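Local coordinates for protein DNA helicase RecQ (Deinococcus radiodurans, PDB 4Q48) that probably couples ATP hydrolysis to 3'-5' translocation and so unwinds duplex DNA, represented here by its catalytic core of helicase, zinc-binding and RQC domains, at residues A[41-46]-A[176-181]; A[70-75]-A[144-149]; A[241-246]-A[309-314]. All blocks are in the same frame, centred on the assembly; numbering follows the deposited sequence.

Contact 1: residues A[41-46]-A[176-181]; sequences NALVLM and RVALTA
V44 bonds through its backbone to A178 and T180, the residues flanking its register partner L179: V44 N donates to A178 O (2.7 Å), and V44 O accepts from T180 N (2.7 Å). A42 is placed the same way between R176 and A178, and M46 N closes the series on T180 O. The axes of strands 42-45 and 176-180 run in the same direction, 14° apart, which identifies parallel neighbours in register.

The tight part is the buried middle. On one face V44 and L179 lie side by side, with V44 CG1 3.8 Å from L179 CD2, while V177 CG2 reaches A42 CB at 3.6 Å; helices 29-37 and 50-62 cover this side through I32, V36, C55 and Y56. On the other face T180 has CG2 beside L45 CD2 (3.5 Å). Its chi1 of -175° sets OG1 anti to the backbone N, where it bonds H148.

The start of the pair is more open at N41 and less regularly bonded, although R176 is buried. Partly exposed N41 sends OD1 to R176 N (2.9 Å), but the donor sits 50° out of the amide plane. The amide and guanidinium planes are steeply inclined to each other, and no bond joins these two groups; R176 NE turns to L195 O instead. At the far end A181, also partly exposed, meets M46 O with its CA and CB and makes no hydrogen bond across the pair.

Central parallel strands flanked by helices are the core of a RecA-like P-loop domain, and 41-46 leads straight into the loop whose G49, G51, K52 and S53 bind ADP.

Contact 2: residues A[70-75]-A[144-149]; sequences VSPLIA and IDEAHC
V70 and I144 sit abreast as parallel neighbours at the ends of strands 66-70 and 139-145, and the second strand runs directly into D145-E146-A147-H148, the DEAH box (Walker B motif) of this helicase.

The first shell has a backbone part and a side-chain part. V70 O accepts from D145 N at 3.0 Å, with the donor nearly along the C=O axis (161°). Beside this bond the two aliphatic side chains point the same way, V70 CG2 lying 4.1 Å from I144 CG1. Past the strands, E146 supplies the remaining contact. Bent at chi2, its chain lays the carboxylate against P72 and L73: OE1 is 3.4 Å from P72 CD and 3.5 Å from L73 CG. The glutamate crosses the leucine side chain at about a right angle. These are van der Waals contacts, since neither partner offers a polar hydrogen from its side chain.

One shell out, each segment braces its own turn. S71 OG accepts from L73 N (3.1 Å), an ST turn, and L73 is itself the centre of an inverse gamma turn; this holds P72 and L73 in front of the glutamate. In the other segment, D145 OD1 accepts E146 N on its anti lone pair (2.7 Å) and also forms a salt bridge with K52, an ADP-binding residue, while D145 O bonds Y161 OH.

Further out, a positive phi of 52° at E146 turns the chain from strand into the 3-10 segment 147-149. H148 ND1 bonds the hydroxyl of T180, tying the box to the neighbouring strand. E146 O stands over the centre of the H148 ring, 3.8 Å above its plane.

Contact 3: residues A[241-246]-A[309-314]; sequences VYCLSR and AHLDLP
Y242 bonds through N and O to A309 and L311, the residues flanking its bridge partner H310: Y242 N donates to A309 O (2.8 Å) and Y242 O accepts from L311 N (3.2 Å). This alternation is that of parallel strands, here the ends of 238-242 and 305-310. Where the strands stop, a side chain continues the link. D312 OD2 accepts L244 N at 2.9 Å on its anti side, 21° out of the carboxylate plane, while L311 O bonds K219.

Across the two segments the aromatic contact is Y242 with H310; outside them H310 also meets Y320. The Y242 and H310 planes are near parallel (18°), but with centroids 5.1 Å apart the rings barely overlap: Y242 CD2 lies over one face of the imidazole, 3.7 Å from H310 NE2. Each polar end is bonded outside the pair, Y242 OH to R326 and H310 NE2 to E323.

On the other face V241 CG2 meets A309 CB, and past the strand ends L311 and C243 extend the apolar patch. V241 has CG1 anti to its backbone N (chi1 177°), which brings that methyl to 3.6 Å from L311 CD1. C243 SG approaches the same L311 methyl at 4.1 Å.

A parallel six-stranded sheet, with helix 222-233 on the V241/A309 side and helix 317-324 on the Y242/H310 side, is typical of the second RecA-like domain of a superfamily 2 helicase.

How the contacts relate
Counting from the N terminus, 41-46 opens contact 1, which closes only at 176-181, after 129 intervening residues. Contact 2 is nested inside that loop: 70-75 meets 144-149 across 68 residues. The two touch, because strands 139-145 and 176-180 are neighbours; V177 O lies 2.8 Å from I144 N, a probable hydrogen bond. Together they join strands 66-70, 139-145, 176-180 and 42-45 into consecutive strands of the seven-stranded sheet. Contact 3 follows in series, its 241-246 and 309-314 closing a 62-residue loop in the second sheet. Each contact pairs strands of one sheet, so it ties one RecA-like domain internally. Contacts 1 and 3 do not touch, their centres lying about 31 Å apart.

Contact 1: residues A[41-46]-A[176-181]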
loop_
_atom_site.group_PDB
_atom_site.type_symbol
_atom_site.label_atom_id
_atom_site.label_comp_id
_atom_site.label_asym_id
_atom_site.label_seq_id
_atom_site.Cartn_x
_atom_site.Cartn_y
_atom_site.Cartn_z
ATOM N N ASN A 41 -1.905 -3.163 22.263
ATOM C CA ASN A 41 -1.598 -2.279 21.143
ATOM C C ASN A 41 -1.609 -3.109 19.882
ATOM O O ASN A 41 -1.535 -4.335 19.953
ATOM C CB ASN A 41 -0.237 -1.605 21.301
ATOM C CG ASN A 41 -0.210 -0.591 22.424
ATOM O OD1 ASN A 41 -1.257 -0.196 22.950
ATOM N ND2 ASN A 41 0.994 -0.146 22.786
ATOM N N ALA A 42 -1.697 -2.456 18.731
ATOM C CA ALA A 42 -1.806 -3.196 17.476
ATOM C C ALA A 42 -1.386 -2.375 16.260
ATOM O O ALA A 42 -1.512 -1.148 16.238
ATOM C CB ALA A 42 -3.216 -3.710 17.297
ATOM N N LEU A 43 -0.851 -3.073 15.266
ATOM C CA LEU A 43 -0.593 -2.509 13.951
ATOM C C LEU A 43 -1.440 -3.259 12.952
ATOM O O LEU A 43 -1.281 -4.466 12.778
ATOM C CB LEU A 43 0.870 -2.602 13.574
ATOM C CG LEU A 43 1.173 -1.994 12.212
ATOM C CD1 LEU A 43 0.565 -0.609 12.120
ATOM C CD2 LEU A 43 2.667 -1.929 11.957
ATOM N N VAL A 44 -2.376 -2.547 12.340
ATOM C CA VAL A 44 -3.337 -3.164 11.440
ATOM C C VAL A 44 -3.193 -2.646 10.002
ATOM O O VAL A 44 -3.241 -1.441 9.746
ATOM C CB VAL A 44 -4.778 -2.952 11.946
ATOM C CG1 VAL A 44 -5.787 -3.460 10.929
ATOM C CG2 VAL A 44 -4.968 -3.661 13.274
ATOM N N LEU A 45 -2.974 -3.565 9.068
ATOM C CA LEU A 45 -2.774 -3.196 7.678
ATOM C C LEU A 45 -3.859 -3.887 6.868
ATOM O O LEU A 45 -3.955 -5.121 6.842
ATOM C CB LEU A 45 -1.367 -3.584 7.232
ATOM C CG LEU A 45 -0.307 -3.143 8.263
ATOM C CD1 LEU A 45 0.270 -4.358 8.964
ATOM C CD2 LEU A 45 0.812 -2.294 7.698
ATOM N N MET A 46 -4.766 -3.077 6.325
ATOM C CA MET A 46 -5.906 -3.610 5.582
ATOM C C MET A 46 -6.258 -2.774 4.367
ATOM O O MET A 46 -6.005 -1.577 4.337
ATOM C CB MET A 46 -7.131 -3.706 6.496
ATOM C CG MET A 46 -7.076 -4.874 7.459
ATOM S SD MET A 46 -8.675 -5.358 8.150
ATOM C CE MET A 46 -9.797 -4.880 6.847
ATOM N N ARG A 176 -3.179 1.734 21.921
ATOM C CA ARG A 176 -2.974 2.419 20.645
ATOM C C ARG A 176 -3.157 1.430 19.497
ATOM O O ARG A 176 -2.398 0.466 19.399
ATOM C CB ARG A 176 -1.565 2.998 20.527
ATOM C CG ARG A 176 -1.383 4.405 21.003
ATOM C CD ARG A 176 0.090 4.826 20.939
ATOM N NE ARG A 176 1.032 3.794 21.384
ATOM C CZ ARG A 176 1.281 3.486 22.649
ATOM N NH1 ARG A 176 0.646 4.122 23.625
ATOM N NH2 ARG A 176 2.155 2.532 22.936
ATOM N N VAL A 177 -4.121 1.646 18.611
ATOM C CA VAL A 177 -4.138 0.820 17.406
ATOM C C VAL A 177 -3.986 1.710 16.175
ATOM O O VAL A 177 -4.694 2.712 16.011
ATOM C CB VAL A 177 -5.418 -0.056 17.305
ATOM C CG1 VAL A 177 -6.683 0.798 17.227
ATOM C CG2 VAL A 177 -5.319 -0.973 16.115
ATOM N N ALA A 178 -2.993 1.384 15.360
ATOM C CA ALA A 178 -2.693 2.140 14.143
ATOM C C ALA A 178 -3.073 1.302 12.939
ATOM O O ALA A 178 -2.692 0.134 12.826
ATOM C CB ALA A 178 -1.214 2.550 14.083
ATOM N N LEU A 179 -3.873 1.875 12.059
ATOM C CA LEU A 179 -4.336 1.127 10.905
ATOM C C LEU A 179 -3.949 1.820 9.609
ATOM O O LEU A 179 -3.979 3.057 9.528
ATOM C CB LEU A 179 -5.853 0.940 10.973
ATOM C CG LEU A 179 -6.445 0.616 12.349
ATOM C CD1 LEU A 179 -6.953 1.900 13.007
ATOM C CD2 LEU A 179 -7.548 -0.414 12.240
ATOM N N THR A 180 -3.488 1.057 8.626
ATOM C CA THR A 180 -3.161 1.671 7.342
ATOM C C THR A 180 -3.549 0.770 6.164
ATOM O O THR A 180 -3.731 -0.444 6.312
ATOM C CB THR A 180 -1.652 2.048 7.242
ATOM O OG1 THR A 180 -1.404 2.744 6.010
ATOM C CG2 THR A 180 -0.762 0.819 7.339
ATOM N N ALA A 181 -3.661 1.382 4.989
ATOM C CA ALA A 181 -3.980 0.667 3.758
ATOM C C ALA A 181 -2.774 0.694 2.836
ATOM O O ALA A 181 -2.783 0.080 1.770
ATOM C CB ALA A 181 -5.200 1.263 3.073
#

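Contact 2: residues A[70-75]-A[144-149]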
loop_
_atom_site.group_PDB
_atom_site.type_symbol
_atom_site.label_atom_id
_atom_site.label_comp_id
_atom_site.label_asym_id
_atom_site.label_seq_id
_atom_site.Cartn_x
_atom_site.Cartn_y
_atom_site.Cartn_z
ATOM N N VAL A 70 -7.847 9.308 15.487
ATOM C CA VAL A 70 -7.100 10.345 14.822
ATOM C C VAL A 70 -7.129 10.169 13.306
ATOM O O VAL A 70 -6.801 9.098 12.798
ATOM C CB VAL A 70 -5.668 10.348 15.299
ATOM C CG1 VAL A 70 -5.026 11.683 14.985
ATOM C CG2 VAL A 70 -5.635 10.069 16.779
ATOM N N SER A 71 -7.535 11.215 12.592
ATOM C CA SER A 71 -7.588 11.189 11.128
ATOM C C SER A 71 -7.506 12.599 10.522
ATOM O O SER A 71 -8.099 13.563 11.044
ATOM C CB SER A 71 -8.860 10.483 10.630
ATOM O OG SER A 71 -9.111 10.773 9.260
ATOM N N PRO A 72 -6.772 12.720 9.409
ATOM C CA PRO A 72 -6.675 13.966 8.650
ATOM C C PRO A 72 -7.902 14.261 7.785
ATOM O O PRO A 72 -8.145 15.428 7.462
ATOM C CB PRO A 72 -5.437 13.750 7.785
ATOM C CG PRO A 72 -5.145 12.265 7.828
ATOM C CD PRO A 72 -6.112 11.599 8.725
ATOM N N LEU A 73 -8.665 13.231 7.428
ATOM C CA LEU A 73 -9.787 13.383 6.496
ATOM C C LEU A 73 -10.994 14.061 7.138
ATOM O O LEU A 73 -12.039 13.435 7.337
ATOM C CB LEU A 73 -10.201 12.010 5.944
ATOM C CG LEU A 73 -9.066 11.056 5.542
ATOM C CD1 LEU A 73 -9.597 9.703 5.103
ATOM C CD2 LEU A 73 -8.230 11.678 4.429
ATOM N N ILE A 74 -10.859 15.351 7.428
ATOM C CA ILE A 74 -11.894 16.055 8.169
ATOM C C ILE A 74 -13.034 16.395 7.215
ATOM O O ILE A 74 -14.196 16.475 7.623
ATOM C CB ILE A 74 -11.334 17.339 8.877
ATOM C CG1 ILE A 74 -11.138 18.511 7.909
ATOM C CG2 ILE A 74 -10.019 17.036 9.578
ATOM C CD1 ILE A 74 -10.421 19.706 8.546
ATOM N N ALA A 75 -12.694 16.552 5.936
ATOM C CA ALA A 75 -13.685 16.746 4.882
ATOM C C ALA A 75 -14.532 15.478 4.719
ATOM O O ALA A 75 -15.755 15.545 4.571
ATOM C CB ALA A 75 -12.998 17.125 3.567
ATOM N N ILE A 144 -5.132 5.455 15.607
ATOM C CA ILE A 144 -4.487 6.294 14.597
ATOM C C ILE A 144 -4.749 5.705 13.199
ATOM O O ILE A 144 -4.145 4.702 12.804
ATOM C CB ILE A 144 -2.980 6.445 14.868
ATOM C CG1 ILE A 144 -2.748 7.218 16.168
ATOM C CG2 ILE A 144 -2.313 7.234 13.783
ATOM C CD1 ILE A 144 -2.372 6.347 17.363
ATOM N N ASP A 145 -5.706 6.302 12.484
ATOM C CA ASP A 145 -6.034 5.864 11.131
ATOM C C ASP A 145 -5.131 6.568 10.133
ATOM O O ASP A 145 -4.705 7.709 10.367
ATOM C CB ASP A 145 -7.499 6.131 10.775
ATOM C CG ASP A 145 -8.035 5.127 9.752
ATOM O OD1 ASP A 145 -7.216 4.592 8.957
ATOM O OD2 ASP A 145 -9.264 4.869 9.744
ATOM N N GLU A 146 -4.863 5.879 9.026
ATOM C CA GLU A 146 -3.867 6.315 8.053
ATOM C C GLU A 146 -2.522 6.622 8.692
ATOM O O GLU A 146 -1.947 7.693 8.458
ATOM C CB GLU A 146 -4.377 7.524 7.279
ATOM C CG GLU A 146 -5.234 7.102 6.095
ATOM C CD GLU A 146 -6.429 7.982 5.919
ATOM O OE1 GLU A 146 -6.677 8.800 6.829
ATOM O OE2 GLU A 146 -7.114 7.872 4.879
ATOM N N ALA A 147 -2.025 5.665 9.481
ATOM C CA ALA A 147 -0.804 5.832 10.267
ATOM C C ALA A 147 0.429 6.159 9.416
ATOM O O ALA A 147 1.438 6.689 9.912
ATOM C CB ALA A 147 -0.551 4.590 11.083
ATOM N N HIS A 148 0.357 5.807 8.137
ATOM C CA HIS A 148 1.478 5.969 7.229
ATOM C C HIS A 148 1.971 7.409 7.157
ATOM O O HIS A 148 3.151 7.641 6.893
ATOM C CB HIS A 148 1.087 5.494 5.829
ATOM C CG HIS A 148 -0.150 6.145 5.288
ATOM N ND1 HIS A 148 -1.360 5.488 5.193
ATOM C CD2 HIS A 148 -0.362 7.392 4.806
ATOM C CE1 HIS A 148 -2.262 6.304 4.676
ATOM N NE2 HIS A 148 -1.682 7.465 4.429
ATOM N N CYS A 149 1.099 8.366 7.468
ATOM C CA CYS A 149 1.438 9.775 7.302
ATOM C C CYS A 149 2.613 10.249 8.143
ATOM O O CYS A 149 3.164 11.314 7.882
ATOM C CB CYS A 149 0.234 10.659 7.604
ATOM S SG CYS A 149 -1.002 10.713 6.321
#

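Contact 3: residues A[241-246]-A[309-314]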
loop_
_atom_site.group_PDB
_atom_site.type_symbol
_atom_site.label_atom_id
_atom_site.label_comp_id
_atom_site.label_asym_id
_atom_site.label_seq_id
_atom_site.Cartn_x
_atom_site.Cartn_y
_atom_site.Cartn_z
ATOM N N VAL A 241 -10.753 2.753 -18.142
ATOM C CA VAL A 241 -9.444 2.873 -18.783
ATOM C C VAL A 241 -8.694 4.057 -18.220
ATOM O O VAL A 241 -9.118 5.185 -18.423
ATOM C CB VAL A 241 -9.564 3.074 -20.300
ATOM C CG1 VAL A 241 -8.183 3.273 -20.923
ATOM C CG2 VAL A 241 -10.337 1.931 -20.934
ATOM N N TYR A 242 -7.587 3.832 -17.522
ATOM C CA TYR A 242 -6.809 4.944 -16.961
ATOM C C TYR A 242 -5.716 5.485 -17.894
ATOM O O TYR A 242 -4.900 4.721 -18.411
ATOM C CB TYR A 242 -6.158 4.504 -15.680
ATOM C CG TYR A 242 -7.109 4.322 -14.547
ATOM C CD1 TYR A 242 -7.627 5.419 -13.857
ATOM C CD2 TYR A 242 -7.454 3.053 -14.115
ATOM C CE1 TYR A 242 -8.489 5.250 -12.779
ATOM C CE2 TYR A 242 -8.303 2.877 -13.033
ATOM C CZ TYR A 242 -8.822 3.972 -12.380
ATOM O OH TYR A 242 -9.676 3.771 -11.323
ATOM N N CYS A 243 -5.684 6.794 -18.102
ATOM C CA CYS A 243 -4.589 7.406 -18.872
ATOM C C CYS A 243 -3.895 8.471 -18.039
ATOM O O CYS A 243 -4.467 8.959 -17.052
ATOM C CB CYS A 243 -5.090 8.001 -20.185
ATOM S SG CYS A 243 -5.899 6.807 -21.264
ATOM N N LEU A 244 -2.667 8.826 -18.433
ATOM C CA LEU A 244 -1.808 9.685 -17.600
ATOM C C LEU A 244 -2.192 11.156 -17.632
ATOM O O LEU A 244 -2.193 11.833 -16.602
ATOM C CB LEU A 244 -0.335 9.528 -17.982
ATOM C CG LEU A 244 0.551 9.911 -16.786
ATOM C CD1 LEU A 244 0.104 9.148 -15.528
ATOM C CD2 LEU A 244 2.045 9.676 -17.061
ATOM N N SER A 245 -2.509 11.642 -18.820
ATOM C CA SER A 245 -2.841 13.050 -19.015
ATOM C C SER A 245 -4.325 13.268 -19.287
ATOM O O SER A 245 -5.042 12.367 -19.718
ATOM C CB SER A 245 -2.040 13.637 -20.185
ATOM O OG SER A 245 -2.371 12.988 -21.407
ATOM N N ARG A 246 -4.769 14.488 -19.028
ATOM C CA ARG A 246 -6.126 14.898 -19.347
ATOM C C ARG A 246 -6.396 14.859 -20.874
ATOM O O ARG A 246 -7.533 14.667 -21.314
ATOM C CB ARG A 246 -6.367 16.288 -18.757
ATOM C CG ARG A 246 -7.423 17.106 -19.443
ATOM C CD ARG A 246 -7.758 18.356 -18.642
ATOM N NE ARG A 246 -8.757 19.177 -19.328
ATOM C CZ ARG A 246 -9.208 20.340 -18.870
ATOM N NH1 ARG A 246 -8.750 20.819 -17.720
ATOM N NH2 ARG A 246 -10.113 21.022 -19.565
ATOM N N ALA A 309 -8.093 -1.099 -17.347
ATOM C CA ALA A 309 -7.003 -0.988 -18.293
ATOM C C ALA A 309 -6.064 0.149 -17.941
ATOM O O ALA A 309 -6.503 1.277 -17.727
ATOM C CB ALA A 309 -7.552 -0.787 -19.699
ATOM N N HIS A 310 -4.760 -0.132 -17.939
ATOM C CA HIS A 310 -3.779 0.931 -17.773
ATOM C C HIS A 310 -3.011 1.129 -19.075
ATOM O O HIS A 310 -2.335 0.216 -19.551
ATOM C CB HIS A 310 -2.836 0.617 -16.614
ATOM C CG HIS A 310 -3.399 0.967 -15.269
ATOM N ND1 HIS A 310 -4.060 0.052 -14.473
ATOM C CD2 HIS A 310 -3.408 2.138 -14.585
ATOM C CE1 HIS A 310 -4.442 0.646 -13.356
ATOM N NE2 HIS A 310 -4.053 1.909 -13.398
ATOM N N LEU A 311 -3.116 2.325 -19.651
ATOM C CA LEU A 311 -2.488 2.585 -20.938
ATOM C C LEU A 311 -1.211 3.382 -20.710
ATOM O O LEU A 311 -0.474 3.713 -21.650
ATOM C CB LEU A 311 -3.455 3.342 -21.841
ATOM C CG LEU A 311 -4.443 2.430 -22.563
ATOM C CD1 LEU A 311 -5.483 3.240 -23.325
ATOM C CD2 LEU A 311 -3.739 1.466 -23.481
ATOM N N ASP A 312 -0.954 3.669 -19.438
ATOM C CA ASP A 312 0.284 4.290 -18.998
ATOM C C ASP A 312 0.617 3.737 -17.622
ATOM O O ASP A 312 -0.237 3.137 -16.956
ATOM C CB ASP A 312 0.191 5.829 -18.918
ATOM C CG ASP A 312 -0.148 6.481 -20.238
ATOM O OD1 ASP A 312 0.619 6.315 -21.214
ATOM O OD2 ASP A 312 -1.175 7.196 -20.281
ATOM N N LEU A 313 1.863 3.925 -17.202
ATOM C CA LEU A 313 2.266 3.518 -15.872
ATOM C C LEU A 313 1.546 4.340 -14.827
ATOM O O LEU A 313 1.460 5.567 -14.943
ATOM C CB LEU A 313 3.764 3.656 -15.704
ATOM C CG LEU A 313 4.588 2.517 -16.272
ATOM C CD1 LEU A 313 6.062 2.816 -16.004
ATOM C CD2 LEU A 313 4.153 1.205 -15.645
ATOM N N PRO A 314 1.038 3.671 -13.787
ATOM C CA PRO A 314 0.480 4.393 -12.649
ATOM C C PRO A 314 1.602 5.119 -11.915
ATOM O O PRO A 314 2.757 4.893 -12.256
ATOM C CB PRO A 314 -0.112 3.288 -11.787
ATOM C CG PRO A 314 0.036 2.033 -12.564
ATOM C CD PRO A 314 1.101 2.226 -13.540
#